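Local coordinates for protein DOA1 (PDB 3ODT) that probably binds ubiquitin through its WD40 beta-propeller domain and may thereby regulate the turnover of F-box proteins, at residues A12-H17 against N287-F292; L264-I269 against G283-L288; V24-D29 against D279-S284. All blocks are in the same frame, centred on the assembly; numbering follows the deposited sequence.

Interaction 1. Residues A12-H17 against N287-F292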
# COMPACT_ATOMS: atom_id res chain seq x y z
N ALA A 12 -18.58 6.66 -2.33
CA ALA A 12 -19.26 5.40 -2.01
C ALA A 12 -18.67 4.79 -0.75
O ALA A 12 -17.48 4.93 -0.46
CB ALA A 12 -19.13 4.43 -3.13
N THR A 13 -19.54 4.08 -0.06
CA THR A 13 -19.20 3.28 1.09
C THR A 13 -19.46 1.82 0.74
O THR A 13 -20.57 1.43 0.36
CB THR A 13 -20.04 3.69 2.29
OG1 THR A 13 -19.85 5.09 2.52
CG2 THR A 13 -19.60 2.92 3.51
N LEU A 14 -18.41 1.03 0.84
CA LEU A 14 -18.39 -0.35 0.42
C LEU A 14 -18.34 -1.24 1.67
O LEU A 14 -17.28 -1.42 2.29
CB LEU A 14 -17.19 -0.60 -0.48
CG LEU A 14 -17.32 -0.16 -1.96
CD1 LEU A 14 -17.90 1.25 -2.13
CD2 LEU A 14 -15.97 -0.24 -2.65
N LYS A 15 -19.49 -1.81 1.98
CA LYS A 15 -19.73 -2.58 3.18
C LYS A 15 -19.73 -4.07 2.86
O LYS A 15 -20.33 -4.49 1.89
CB LYS A 15 -21.09 -2.15 3.77
CG LYS A 15 -21.46 -2.83 5.07
CD LYS A 15 -22.77 -2.33 5.64
CE LYS A 15 -23.03 -2.98 7.04
NZ LYS A 15 -24.30 -2.60 7.74
N GLY A 16 -19.04 -4.86 3.67
CA GLY A 16 -19.06 -6.30 3.51
C GLY A 16 -18.04 -7.00 4.40
O GLY A 16 -18.31 -8.09 4.92
N HIS A 17 -16.86 -6.41 4.57
CA HIS A 17 -15.88 -7.03 5.42
C HIS A 17 -16.36 -7.07 6.87
O HIS A 17 -17.02 -6.15 7.35
CB HIS A 17 -14.54 -6.28 5.34
CG HIS A 17 -13.75 -6.57 4.11
ND1 HIS A 17 -13.24 -7.81 3.83
CD2 HIS A 17 -13.41 -5.77 3.06
CE1 HIS A 17 -12.57 -7.76 2.69
NE2 HIS A 17 -12.67 -6.54 2.20
N ASN A 287 -14.08 -1.54 9.23
CA ASN A 287 -14.34 -2.67 8.33
C ASN A 287 -14.91 -2.24 6.99
O ASN A 287 -15.39 -3.06 6.21
CB ASN A 287 -15.24 -3.73 8.96
CG ASN A 287 -14.82 -4.11 10.39
OD1 ASN A 287 -13.68 -3.89 10.84
ND2 ASN A 287 -15.75 -4.70 11.10
N LEU A 288 -14.85 -0.94 6.73
CA LEU A 288 -15.34 -0.37 5.50
C LEU A 288 -14.21 -0.05 4.51
O LEU A 288 -13.10 0.32 4.90
CB LEU A 288 -16.10 0.93 5.79
CG LEU A 288 -17.39 0.76 6.56
CD1 LEU A 288 -17.94 2.11 6.92
CD2 LEU A 288 -18.39 -0.10 5.75
N VAL A 289 -14.57 -0.15 3.25
CA VAL A 289 -13.84 0.50 2.17
C VAL A 289 -14.65 1.75 1.79
O VAL A 289 -15.88 1.71 1.73
CB VAL A 289 -13.71 -0.46 0.97
CG1 VAL A 289 -13.06 0.25 -0.18
CG2 VAL A 289 -12.93 -1.73 1.34
N ARG A 290 -13.95 2.85 1.53
CA ARG A 290 -14.61 4.06 1.03
C ARG A 290 -13.91 4.55 -0.22
O ARG A 290 -12.73 4.29 -0.42
CB ARG A 290 -14.59 5.17 2.09
CG ARG A 290 -15.44 4.91 3.33
CD ARG A 290 -15.19 6.05 4.29
NE ARG A 290 -16.04 6.01 5.48
CZ ARG A 290 -15.79 5.29 6.58
NH1 ARG A 290 -14.74 4.46 6.63
NH2 ARG A 290 -16.60 5.38 7.62
N ILE A 291 -14.66 5.20 -1.10
CA ILE A 291 -14.10 5.85 -2.27
C ILE A 291 -14.45 7.32 -2.17
O ILE A 291 -15.59 7.65 -1.85
CB ILE A 291 -14.66 5.25 -3.55
CG1 ILE A 291 -14.30 3.76 -3.61
CG2 ILE A 291 -14.13 5.98 -4.75
CD1 ILE A 291 -14.89 3.09 -4.75
N PHE A 292 -13.45 8.16 -2.33
CA PHE A 292 -13.62 9.62 -2.36
C PHE A 292 -13.29 10.15 -3.75
O PHE A 292 -12.42 9.60 -4.42
CB PHE A 292 -12.69 10.27 -1.33
CG PHE A 292 -13.12 10.05 0.08
CD1 PHE A 292 -12.79 8.88 0.74
CD2 PHE A 292 -13.88 11.00 0.74
CE1 PHE A 292 -13.22 8.65 2.03
CE2 PHE A 292 -14.32 10.77 2.03
CZ PHE A 292 -14.00 9.60 2.67

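Interaction 2. Residues L264-I269 against G283-L288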
# COMPACT_ATOMS: atom_id res chain seq x y z
N LEU A 264 -12.36 10.33 9.59
CA LEU A 264 -13.32 9.23 9.53
C LEU A 264 -13.59 8.62 10.90
O LEU A 264 -12.72 8.66 11.77
CB LEU A 264 -12.76 8.14 8.62
CG LEU A 264 -12.55 8.57 7.16
CD1 LEU A 264 -11.90 7.47 6.38
CD2 LEU A 264 -13.86 8.93 6.49
N PRO A 265 -14.80 8.03 11.08
CA PRO A 265 -15.19 7.45 12.37
C PRO A 265 -14.65 6.03 12.52
O PRO A 265 -15.41 5.06 12.71
CB PRO A 265 -16.73 7.48 12.32
CG PRO A 265 -17.04 7.29 10.84
CD PRO A 265 -15.91 8.02 10.10
N ALA A 266 -13.33 5.91 12.45
CA ALA A 266 -12.64 4.65 12.60
C ALA A 266 -11.37 4.90 13.38
O ALA A 266 -10.69 5.88 13.15
CB ALA A 266 -12.31 4.09 11.23
N ILE A 267 -11.01 4.01 14.29
CA ILE A 267 -9.87 4.27 15.16
C ILE A 267 -8.54 4.28 14.37
O ILE A 267 -7.60 4.94 14.80
CB ILE A 267 -9.76 3.31 16.37
CG1 ILE A 267 -9.59 1.86 15.92
CG2 ILE A 267 -10.96 3.53 17.33
CD1 ILE A 267 -9.43 0.91 17.09
N SER A 268 -8.48 3.54 13.26
CA SER A 268 -7.27 3.45 12.43
C SER A 268 -7.62 3.45 10.97
O SER A 268 -8.53 2.71 10.54
CB SER A 268 -6.54 2.13 12.71
OG SER A 268 -6.25 1.96 14.09
N ILE A 269 -6.88 4.22 10.16
CA ILE A 269 -7.04 4.16 8.71
C ILE A 269 -5.79 3.45 8.15
O ILE A 269 -4.70 3.97 8.27
CB ILE A 269 -7.15 5.55 8.07
CG1 ILE A 269 -8.05 6.47 8.90
CG2 ILE A 269 -7.66 5.40 6.61
CD1 ILE A 269 -9.43 5.92 9.18
N GLY A 283 -9.16 2.01 3.13
CA GLY A 283 -9.51 0.89 3.97
C GLY A 283 -9.27 1.24 5.44
O GLY A 283 -8.20 1.69 5.81
N SER A 284 -10.25 0.96 6.29
CA SER A 284 -10.20 1.39 7.68
C SER A 284 -10.66 0.34 8.69
O SER A 284 -11.18 -0.75 8.35
CB SER A 284 -10.95 2.71 7.85
OG SER A 284 -12.22 2.65 7.25
N SER A 285 -10.45 0.67 9.96
CA SER A 285 -10.71 -0.27 11.04
C SER A 285 -12.20 -0.48 11.35
O SER A 285 -12.54 -1.37 12.13
CB SER A 285 -10.02 0.22 12.31
OG SER A 285 -10.50 1.50 12.68
N ASP A 286 -13.06 0.34 10.76
CA ASP A 286 -14.50 0.14 10.92
C ASP A 286 -15.01 -0.91 9.93
O ASP A 286 -16.21 -1.09 9.77
CB ASP A 286 -15.26 1.45 10.76
CG ASP A 286 -14.98 2.15 9.45
OD1 ASP A 286 -14.17 1.66 8.66
OD2 ASP A 286 -15.57 3.22 9.23
N ASN A 287 -14.08 -1.54 9.23
CA ASN A 287 -14.34 -2.67 8.33
C ASN A 287 -14.91 -2.24 6.99
O ASN A 287 -15.39 -3.06 6.21
CB ASN A 287 -15.24 -3.73 8.96
CG ASN A 287 -14.82 -4.11 10.39
OD1 ASN A 287 -13.68 -3.89 10.84
ND2 ASN A 287 -15.75 -4.70 11.10
N LEU A 288 -14.85 -0.94 6.73
CA LEU A 288 -15.34 -0.37 5.50
C LEU A 288 -14.21 -0.05 4.51
O LEU A 288 -13.10 0.32 4.90
CB LEU A 288 -16.10 0.93 5.79
CG LEU A 288 -17.39 0.76 6.56
CD1 LEU A 288 -17.94 2.11 6.92
CD2 LEU A 288 -18.39 -0.10 5.75

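Interaction 3. Residues V24-D29 against D279-S284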
# COMPACT_ATOMS: atom_id res chain seq x y z
N VAL A 24 -6.04 -1.98 0.34
CA VAL A 24 -6.91 -1.75 -0.81
C VAL A 24 -6.07 -1.46 -2.06
O VAL A 24 -4.97 -0.90 -1.97
CB VAL A 24 -7.90 -0.58 -0.55
CG1 VAL A 24 -8.75 -0.90 0.68
CG2 VAL A 24 -7.16 0.72 -0.33
N VAL A 25 -6.61 -1.80 -3.22
CA VAL A 25 -5.93 -1.56 -4.47
C VAL A 25 -6.94 -1.22 -5.56
O VAL A 25 -8.02 -1.82 -5.64
CB VAL A 25 -5.02 -2.78 -4.87
CG1 VAL A 25 -5.83 -4.05 -5.14
CG2 VAL A 25 -4.13 -2.45 -6.06
N ALA A 26 -6.58 -0.27 -6.42
CA ALA A 26 -7.31 0.01 -7.63
C ALA A 26 -6.99 -1.06 -8.68
O ALA A 26 -5.82 -1.42 -8.92
CB ALA A 26 -6.92 1.36 -8.17
N VAL A 27 -8.03 -1.58 -9.30
CA VAL A 27 -7.84 -2.48 -10.41
C VAL A 27 -8.04 -1.67 -11.69
O VAL A 27 -7.20 -1.67 -12.59
CB VAL A 27 -8.82 -3.64 -10.31
CG1 VAL A 27 -8.84 -4.44 -11.61
CG2 VAL A 27 -8.44 -4.52 -9.12
N ASP A 28 -9.19 -1.02 -11.79
CA ASP A 28 -9.41 0.01 -12.81
C ASP A 28 -10.43 1.01 -12.27
O ASP A 28 -10.82 0.90 -11.10
CB ASP A 28 -9.78 -0.57 -14.17
CG ASP A 28 -11.09 -1.34 -14.17
OD1 ASP A 28 -12.07 -0.93 -13.53
OD2 ASP A 28 -11.15 -2.38 -14.86
N ASP A 29 -10.88 1.97 -13.07
CA ASP A 29 -11.78 2.98 -12.56
C ASP A 29 -13.16 2.42 -12.14
O ASP A 29 -13.95 3.11 -11.51
CB ASP A 29 -12.00 4.06 -13.58
CG ASP A 29 -10.78 4.89 -13.85
OD1 ASP A 29 -9.77 4.84 -13.11
OD2 ASP A 29 -10.82 5.61 -14.87
N ASP A 279 -9.58 9.29 -8.05
CA ASP A 279 -10.37 8.93 -6.89
C ASP A 279 -9.51 8.18 -5.88
O ASP A 279 -8.56 7.48 -6.25
CB ASP A 279 -11.59 8.10 -7.28
CG ASP A 279 -12.68 8.94 -7.93
OD1 ASP A 279 -12.43 10.10 -8.33
OD2 ASP A 279 -13.82 8.41 -8.05
N ILE A 280 -9.84 8.35 -4.61
CA ILE A 280 -9.07 7.77 -3.52
C ILE A 280 -9.84 6.63 -2.86
O ILE A 280 -11.01 6.80 -2.52
CB ILE A 280 -8.68 8.83 -2.46
CG1 ILE A 280 -7.75 9.87 -3.07
CG2 ILE A 280 -8.02 8.14 -1.29
CD1 ILE A 280 -7.53 11.09 -2.20
N ILE A 281 -9.20 5.47 -2.74
CA ILE A 281 -9.78 4.30 -2.07
C ILE A 281 -9.16 4.22 -0.69
O ILE A 281 -7.95 4.43 -0.53
CB ILE A 281 -9.44 3.00 -2.81
CG1 ILE A 281 -9.68 3.14 -4.31
CG2 ILE A 281 -10.22 1.86 -2.22
CD1 ILE A 281 -8.94 2.12 -5.18
N VAL A 282 -9.99 3.93 0.32
CA VAL A 282 -9.59 3.95 1.71
C VAL A 282 -10.08 2.69 2.44
O VAL A 282 -11.25 2.33 2.36
CB VAL A 282 -10.19 5.18 2.45
CG1 VAL A 282 -9.66 5.26 3.87
CG2 VAL A 282 -9.89 6.46 1.70
N GLY A 283 -9.16 2.01 3.13
CA GLY A 283 -9.51 0.89 3.97
C GLY A 283 -9.27 1.24 5.44
O GLY A 283 -8.20 1.69 5.81
N SER A 284 -10.25 0.96 6.29
CA SER A 284 -10.20 1.39 7.68
C SER A 284 -10.66 0.34 8.69
O SER A 284 -11.18 -0.75 8.35
CB SER A 284 -10.95 2.71 7.85
OG SER A 284 -12.22 2.65 7.25

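Interaction 1. Residues A12-H17 against N287-F292
Leu14 and Val289 pair across an antiparallel strand junction, 12-14 against 289-292, whose axes run at 163° to each other. Both halves of this hydrogen-bonded pair are made: Leu14 N gives to Val289 O at 2.8 Å, and Val289 N returns to Leu14 O at 3.1 Å. Two residues on, Ile291 N reaches Ala12 O at 2.9 Å, within the carbonyl plane, while the reverse bond from Ala12 N to Ile291 O is longer, 3.2 Å. Packing is tight on the face bearing Leu14, Val289 and Ile291, all buried. There Leu14 CB lies 3.8 Å from Val289 CB, and Leu14 CD2 slants across to Ile291 CD1 at 4.1 Å; Leu14 also meets Val32 and Trp44 of the next sheet, and Val289 meets Trp44. The solvent side belongs to the exposed Thr13 and Lys15. Thr13 CG2, anti to its own N (chi1 -56° for OG1), touches Leu288 CD1 at 3.9 Å, and the extended Lys15 chain leads off beyond its CB. Arg290, on the same face as Thr13, is buried and paired with Asp286. Past the strands, His17 CB rests 3.4 Å from Asn287 O; His17 NE2 is bonded to Ser34 and ND1 to Asp38, as in the WD40 polar network. With strand 9-14 completing a sheet otherwise built from the C-terminal end of the domain, this is the Velcro closure of a WD40 beta-propeller.

Interaction 2. Residues L264-I269 against G283-L288
Ser285 meets residues 266-268 with both its backbone and its hydroxyl. Its OG accepts a hydrogen bond from Ser268 N at 2.9 Å, and its own N donates to Ser268 O, also at 2.9 Å, with a C=O...N angle of 169°, close to head-on. The hydroxyl is brought to that amide because OG sits between the backbone N and carbonyl carbon of Ser285 (chi1 60°). Beside this polar pair, Ala266 CB fits against the turn, 3.5 Å from Ser285 OG and 3.7 Å from Asp286 CG, while Ile269 CD1 lies against Ser284 CB at 3.8 Å. One shell out, the turn is braced from within. Ser284 OG donates to Asp286 OD1 at 2.6 Å, arriving on the syn side but 30° out of the carboxylate plane, and Asn287 N closes the type I turn on Ser284 O at 3.1 Å. Leu288 N adds a weak bond to the same OD1, while Asp286 OD2 forms a salt bridge with Arg290. With an alanine at Asp286, the Arg290 guanidinium would probably lose its anionic mate and the Ser284 hydroxyl its short bond, leaving it a weak one to Leu288 O. On the facing loop, Ser268 OG is bonded to Glu244, which helps to fix the Ser268 hydroxyl. Further along, Ser285 and Asn287 join Asp20 at a bound calcium ion. The whole is the tight, aspartate-bearing turn between the second and third strands of a WD40 blade, packed against the loop that enters the innermost strand.

Interaction 3. Residues V24-D29 against D279-S284
Ile281 reaches across to Val24 and Ala26, and its side chain can be followed atom by atom. CB lies 4.1 Å from Val24 CG2. At the first branch, CG2 is anti to the backbone N and nestles against Val24, 3.8 Å from Val24 CB. The two beta-branched side chains lie alongside, running in opposite senses. The other branch leaves through CG1, anti to the carbonyl carbon (chi1 -47°), and the nearly extended chi2 of 160° carries the tip farther along strand 24-26. There CD1 settles over the backbone of Ala26, 3.6 Å from Ala26 N, and touches Ala26 CB at 3.7 Å. One isoleucine thus covers two residues, Val24 and Ala26, two positions apart on the facing strand. Val24 uses its remaining methyl differently: CG1 lies 3.8 Å from Gly283 CA, where the glycine presents no side chain, and a CB there would fall only 2.9 Å from that methyl.

No hydrogen bond crosses between the segments, and the strand axes stand 7.0 Å apart at closest, which marks a contact between sheets; its apolar character comes from the Val24, Ala26 and Ile281 carbons that meet. The backbone amides of Val24 and Ala26 are bonded to side chains of strand 269-274, Ser271 OG and Asp273 OD2. Val32 and Val289 also press on Ile281. Here the innermost strand of one blade packs on the second strand of its neighbour, the hydrophobic blade-to-blade interface of a beta-propeller.

In the fold
Interactions 1 and 2 both belong to the same four-stranded sheet and share Asn287 and Leu288, yet they differ in chemistry. Interaction 1 joins strands 9-14 and 289-293 by backbone bonds and is partly buried, with Thr13 and Lys15 exposed. Interaction 2 rests on the Ser285 hydroxyl and backbone, with Ser285 and Asn287 in the calcium site; Arg290 of interaction 1 packs on its Leu264 and Pro265. Interaction 3 is the buried one, centred about 10 Å from the centre of the chain against 16 to 17 Å for the others, and apolar across its segments. It shares strand 280-284 with interaction 2 and, nested along the chain inside interaction 1, couples the closed blade to its neighbour.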